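Local coordinates for rhomboid protease GlpG (Haemophilus influenzae, PDB 2NR9), which probably catalyses proteolysis within the bacterial inner membrane, cleaving transmembrane segments of its substrates with a serine-histidine catalytic dyad, at residues Y40-E45 against S108-F113; G114-V119 against F160-G165. The protein carries 2 engineered substitutions. All coordinates share one frame; numbering follows the deposited sequence.

Contact 1 of 2, residues Y40-E45 against S108-F113; sequences YPAYEE and SGPAFF
Tyr40 and Phe112 make the aromatic part of this contact, with water 1 bridging the backbones beside them. Followed outward from the main chain, Tyr40 starts with its CB against the far end of the phenylalanine ring, 3.6 Å from Phe112 CZ. The next atom, Tyr40 CG, lies 3.8 Å from the same Phe112 CZ, and CD1 is the last atom of the tyrosine ring to keep close to it. Beyond CD1 the ring departs: with CG anti to the backbone N (chi1 -168°), its hydroxyl end is carried away from 108-113. The two rings are inclined at 38°, neither stacked nor edge-to-face, and meet mainly through the root of one and the rim of the other. Pro41 CD lies above one face of the Tyr40 ring, near the rim.

Water 1 accepts from Tyr40 N at 2.5 Å, short for such a bond, and donates to Pro110 O and Phe112 O, each at 2.8 Å. Three bonds thus fix the water and tie together 40-45 and 108-113, which share no direct hydrogen bond. Its oxygen also sits 4.0 Å above the centre of the Phe112 ring. Nearby, Tyr40 O rests 3.7 Å from Pro110 CB; the Ala42 methyl is modelled too close to the same proline ring for its exact placement to be relied on. Ahead of that proline, Gly109 leaves helix 86-108 with a positive phi.

Tyr53 meets the Tyr40 ring edge-to-face, while His56 does the same to Phe112; a bound phosphonooxy lipid also touches Tyr40. The contact thus joins the loop between helices 31-38 and 52-55 to the loop linking helix 86-108 with helix 116-131, with Tyr102 and Asn105 of helix 86-108 packed against Tyr40.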
loop_
_atom_site.group_PDB
_atom_site.type_symbol
_atom_site.label_atom_id
_atom_site.label_comp_id
_atom_site.label_asym_id
_atom_site.label_seq_id
_atom_site.Cartn_x
_atom_site.Cartn_y
_atom_site.Cartn_z
ATOM N N TYR A 40 -13.649 5.931 4.196
ATOM C CA TYR A 40 -13.607 5.199 5.456
ATOM C C TYR A 40 -14.864 5.563 6.247
ATOM O O TYR A 40 -15.383 6.672 6.107
ATOM C CB TYR A 40 -12.349 5.593 6.244
ATOM C CG TYR A 40 -12.050 4.706 7.436
ATOM C CD1 TYR A 40 -11.236 3.584 7.307
ATOM C CD2 TYR A 40 -12.552 5.009 8.692
ATOM C CE1 TYR A 40 -10.959 2.772 8.392
ATOM C CE2 TYR A 40 -12.283 4.198 9.790
ATOM C CZ TYR A 40 -11.482 3.086 9.633
ATOM O OH TYR A 40 -11.225 2.276 10.715
ATOM N N PRO A 41 -15.380 4.620 7.054
ATOM C CA PRO A 41 -16.575 4.909 7.828
ATOM C C PRO A 41 -16.428 6.206 8.620
ATOM O O PRO A 41 -15.436 6.398 9.321
ATOM C CB PRO A 41 -16.676 3.710 8.774
ATOM C CG PRO A 41 -16.021 2.609 8.040
ATOM C CD PRO A 41 -14.883 3.256 7.297
ATOM N N ALA A 42 -17.394 7.103 8.455
ATOM C CA ALA A 42 -17.399 8.385 9.147
ATOM C C ALA A 42 -18.748 8.556 9.808
ATOM O O ALA A 42 -19.218 9.676 10.011
ATOM C CB ALA A 42 -17.163 9.510 8.157
ATOM N N TYR A 43 -19.345 7.437 10.198
ATOM C CA TYR A 43 -20.702 7.444 10.689
ATOM C C TYR A 43 -20.938 6.101 11.373
ATOM O O TYR A 43 -20.615 5.056 10.809
ATOM C CB TYR A 43 -21.629 7.555 9.476
ATOM C CG TYR A 43 -22.795 8.492 9.625
ATOM C CD1 TYR A 43 -24.089 8.008 9.742
ATOM C CD2 TYR A 43 -22.615 9.866 9.533
ATOM C CE1 TYR A 43 -25.172 8.871 9.824
ATOM C CE2 TYR A 43 -23.688 10.738 9.623
ATOM C CZ TYR A 43 -24.964 10.235 9.765
ATOM O OH TYR A 43 -26.035 11.095 9.856
ATOM N N GLU A 44 -21.480 6.124 12.587
ATOM C CA GLU A 44 -21.750 4.880 13.313
ATOM C C GLU A 44 -22.506 3.865 12.461
ATOM O O GLU A 44 -22.319 2.660 12.609
ATOM C CB GLU A 44 -22.517 5.148 14.609
ATOM C CG GLU A 44 -21.681 5.741 15.726
ATOM C CD GLU A 44 -22.426 5.778 17.046
ATOM O OE1 GLU A 44 -21.772 5.958 18.098
ATOM O OE2 GLU A 44 -23.661 5.590 17.035
ATOM N N GLU A 45 -23.368 4.359 11.579
ATOM C CA GLU A 45 -24.152 3.491 10.708
ATOM C C GLU A 45 -23.300 2.878 9.597
ATOM O O GLU A 45 -23.672 1.865 9.004
ATOM C CB GLU A 45 -25.334 4.254 10.109
ATOM C CG GLU A 45 -26.363 4.706 11.133
ATOM C CD GLU A 45 -27.537 5.428 10.501
ATOM O OE1 GLU A 45 -28.612 5.488 11.136
ATOM O OE2 GLU A 45 -27.392 5.910 9.355
ATOM N N SER A 108 -6.898 12.202 12.095
ATOM C CA SER A 108 -7.379 13.266 11.201
ATOM C C SER A 108 -8.817 13.168 10.697
ATOM O O SER A 108 -9.282 14.066 10.007
ATOM C CB SER A 108 -6.439 13.423 10.001
ATOM O OG SER A 108 -5.129 13.763 10.416
ATOM N N GLY A 109 -9.512 12.082 11.000
ATOM C CA GLY A 109 -10.876 11.923 10.500
ATOM C C GLY A 109 -10.916 11.138 9.197
ATOM O O GLY A 109 -9.877 10.897 8.581
ATOM N N PRO A 110 -12.134 10.817 8.722
ATOM C CA PRO A 110 -12.385 9.952 7.563
ATOM C C PRO A 110 -12.143 10.603 6.207
ATOM O O PRO A 110 -12.535 10.040 5.182
ATOM C CB PRO A 110 -13.868 9.625 7.702
ATOM C CG PRO A 110 -14.447 10.867 8.326
ATOM C CD PRO A 110 -13.386 11.368 9.280
ATOM N N ALA A 111 -11.488 11.758 6.192
ATOM C CA ALA A 111 -11.251 12.478 4.939
ATOM C C ALA A 111 -9.888 12.170 4.325
ATOM O O ALA A 111 -8.985 13.013 4.330
ATOM C CB ALA A 111 -11.425 13.982 5.141
ATOM N N PHE A 112 -9.763 10.977 3.759
ATOM C CA PHE A 112 -8.528 10.556 3.126
ATOM C C PHE A 112 -8.804 9.477 2.087
ATOM O O PHE A 112 -9.735 8.687 2.235
ATOM C CB PHE A 112 -7.534 10.047 4.174
ATOM C CG PHE A 112 -8.056 8.908 5.008
ATOM C CD1 PHE A 112 -7.878 7.595 4.599
ATOM C CD2 PHE A 112 -8.690 9.149 6.216
ATOM C CE1 PHE A 112 -8.335 6.548 5.373
ATOM C CE2 PHE A 112 -9.145 8.110 6.991
ATOM C CZ PHE A 112 -8.967 6.804 6.572
ATOM N N PHE A 113 -7.991 9.456 1.038
ATOM C CA PHE A 113 -8.133 8.491 -0.050
ATOM C C PHE A 113 -6.769 8.172 -0.624
ATOM O O PHE A 113 -5.876 9.019 -0.625
ATOM C CB PHE A 113 -8.985 9.081 -1.187
ATOM C CG PHE A 113 -10.439 9.209 -0.863
ATOM C CD1 PHE A 113 -11.020 10.455 -0.707
ATOM C CD2 PHE A 113 -11.241 8.087 -0.773
ATOM C CE1 PHE A 113 -12.365 10.573 -0.449
ATOM C CE2 PHE A 113 -12.582 8.201 -0.514
ATOM C CZ PHE A 113 -13.146 9.443 -0.344
HETATM O O HOH W 1 -11.969 7.708 3.683
#

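Contact 2 of 2, residues G114-V119 against F160-G165; sequences GLSGVV and FGVEMG
Gly114 and Ser116 face the irregular loop 160-165 across CA separations of 7.4 Å to Met164 and 7.0 Å to Val162, respectively. Helix 116-131 begins at Ser116, and Val119 N already donates to Leu115 O in its first turn. Val162 forms the centre of an inverse gamma turn, closed by a weak bond from Glu163 N to Gly161 O. Gly114 has a positive phi of 121°, a backbone conformation suited to glycine.

Met164 reaches across with its sulfur. Its chi1 and extended chi2 carry SD to the start of the helix; the bend at chi3 (65°) sets only where CE goes. SD lies 3.4 Å from Ser116 OG and 3.7 Å from Gly114 O, while Gly117 N is a more distant neighbour. Val162 approaches the serine through CG1, although the modelled separation is too short to be relied on. Ser116 OG lies between its backbone N and carbonyl carbon (chi1 60°), pointing to the loop.

No hydrogen bond joins the segments; the contact rests on packing around a polar atom. That atom belongs to the catalytic nucleophile of this rhomboid protease. Met164 SD, and less certainly Val162 CG1, lie beside its hydroxyl, while its hydrogen bond goes to His169 NE2 on helix 166-191, the other member of the dyad.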
loop_
_atom_site.group_PDB
_atom_site.type_symbol
_atom_site.label_atom_id
_atom_site.label_comp_id
_atom_site.label_asym_id
_atom_site.label_seq_id
_atom_site.Cartn_x
_atom_site.Cartn_y
_atom_site.Cartn_z
ATOM N N GLY A 114 -6.632 6.996 -1.225
ATOM C CA GLY A 114 -5.378 6.657 -1.878
ATOM C C GLY A 114 -4.667 5.419 -1.385
ATOM O O GLY A 114 -4.821 5.005 -0.233
ATOM N N LEU A 115 -3.746 4.948 -2.219
ATOM C CA LEU A 115 -3.008 3.715 -2.000
ATOM C C LEU A 115 -1.635 3.897 -1.298
ATOM O O LEU A 115 -0.918 2.917 -1.080
ATOM C CB LEU A 115 -2.799 3.033 -3.366
ATOM C CG LEU A 115 -2.418 1.557 -3.455
ATOM C CD1 LEU A 115 -3.546 0.688 -2.935
ATOM C CD2 LEU A 115 -2.087 1.194 -4.920
ATOM N N SER A 116 -1.285 5.128 -0.918
ATOM C CA SER A 116 0.046 5.384 -0.321
ATOM C C SER A 116 0.331 4.656 1.002
ATOM O O SER A 116 1.470 4.290 1.278
ATOM C CB SER A 116 0.350 6.886 -0.218
ATOM O OG SER A 116 -0.605 7.556 0.580
ATOM N N GLY A 117 -0.708 4.418 1.795
ATOM C CA GLY A 117 -0.556 3.662 3.034
ATOM C C GLY A 117 -0.185 2.218 2.732
ATOM O O GLY A 117 0.576 1.597 3.472
ATOM N N VAL A 118 -0.737 1.682 1.645
ATOM C CA VAL A 118 -0.418 0.322 1.206
ATOM C C VAL A 118 0.984 0.278 0.596
ATOM O O VAL A 118 1.743 -0.674 0.818
ATOM C CB VAL A 118 -1.450 -0.204 0.186
ATOM C CG1 VAL A 118 -1.058 -1.597 -0.310
ATOM C CG2 VAL A 118 -2.839 -0.239 0.810
ATOM N N VAL A 119 1.345 1.341 -0.121
ATOM C CA VAL A 119 2.662 1.446 -0.741
ATOM C C VAL A 119 3.766 1.347 0.312
ATOM O O VAL A 119 4.706 0.579 0.162
ATOM C CB VAL A 119 2.814 2.772 -1.550
ATOM C CG1 VAL A 119 4.229 2.929 -2.049
ATOM C CG2 VAL A 119 1.837 2.799 -2.721
ATOM N N PHE A 160 5.777 17.312 -0.241
ATOM C CA PHE A 160 4.805 16.978 -1.279
ATOM C C PHE A 160 3.384 17.021 -0.709
ATOM O O PHE A 160 2.752 18.078 -0.676
ATOM C CB PHE A 160 5.103 15.599 -1.881
ATOM C CG PHE A 160 4.210 15.235 -3.040
ATOM C CD1 PHE A 160 4.462 15.734 -4.310
ATOM C CD2 PHE A 160 3.138 14.372 -2.867
ATOM C CE1 PHE A 160 3.647 15.400 -5.379
ATOM C CE2 PHE A 160 2.321 14.032 -3.933
ATOM C CZ PHE A 160 2.577 14.547 -5.189
ATOM N N GLY A 161 2.894 15.872 -0.251
ATOM C CA GLY A 161 1.553 15.785 0.327
ATOM C C GLY A 161 0.682 14.726 -0.324
ATOM O O GLY A 161 -0.013 14.997 -1.306
ATOM N N VAL A 162 0.702 13.520 0.238
ATOM C CA VAL A 162 -0.090 12.418 -0.299
ATOM C C VAL A 162 -1.508 12.420 0.278
ATOM O O VAL A 162 -1.882 11.530 1.042
ATOM C CB VAL A 162 0.577 11.055 -0.038
ATOM C CG1 VAL A 162 -0.184 9.954 -0.750
ATOM C CG2 VAL A 162 2.026 11.080 -0.502
ATOM N N GLU A 163 -2.279 13.442 -0.089
ATOM C CA GLU A 163 -3.666 13.599 0.363
ATOM C C GLU A 163 -4.208 12.518 1.303
ATOM O O GLU A 163 -5.127 11.774 0.957
ATOM C CB GLU A 163 -4.607 13.842 -0.823
ATOM C CG GLU A 163 -4.058 13.372 -2.160
ATOM C CD GLU A 163 -3.037 14.341 -2.737
ATOM O OE1 GLU A 163 -3.205 15.576 -2.533
ATOM O OE2 GLU A 163 -2.089 13.872 -3.425
ATOM N N MET A 164 -3.642 12.474 2.506
ATOM C CA MET A 164 -4.071 11.565 3.569
ATOM C C MET A 164 -3.459 12.055 4.864
ATOM O O MET A 164 -4.155 12.475 5.789
ATOM C CB MET A 164 -3.572 10.137 3.324
ATOM C CG MET A 164 -4.198 9.413 2.156
ATOM S SD MET A 164 -3.682 7.684 2.117
ATOM C CE MET A 164 -4.422 7.075 3.634
ATOM N N GLY A 165 -2.132 12.017 4.899
ATOM C CA GLY A 165 -1.368 12.392 6.069
ATOM C C GLY A 165 -0.308 11.341 6.311
ATOM O O GLY A 165 -0.383 10.237 5.768
#

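How the contacts relate
Both contacts are largely buried, but the centre of contact 1 is about 18 Å from the centre of the chain, that of contact 2 about 9 Å, and contact 1 includes the exposed Ala42. They share one continuous chain, with 108-113 leading into 114-119 and helix 116-131. They also touch directly: Met164 CG packs 3.3 Å from Phe113 O, and Met164 CE packs 3.6 Å from Phe112 CD1. The methionine thus links the aromatic cluster to the catalytic serine. Chemistry follows position: contact 1, one of whose segments (40-45) is predicted periplasmic, combines aromatic rings, a proline and a bridging water, whereas contact 2 sets aliphatic and sulfur groups beside the active-site hydroxyl.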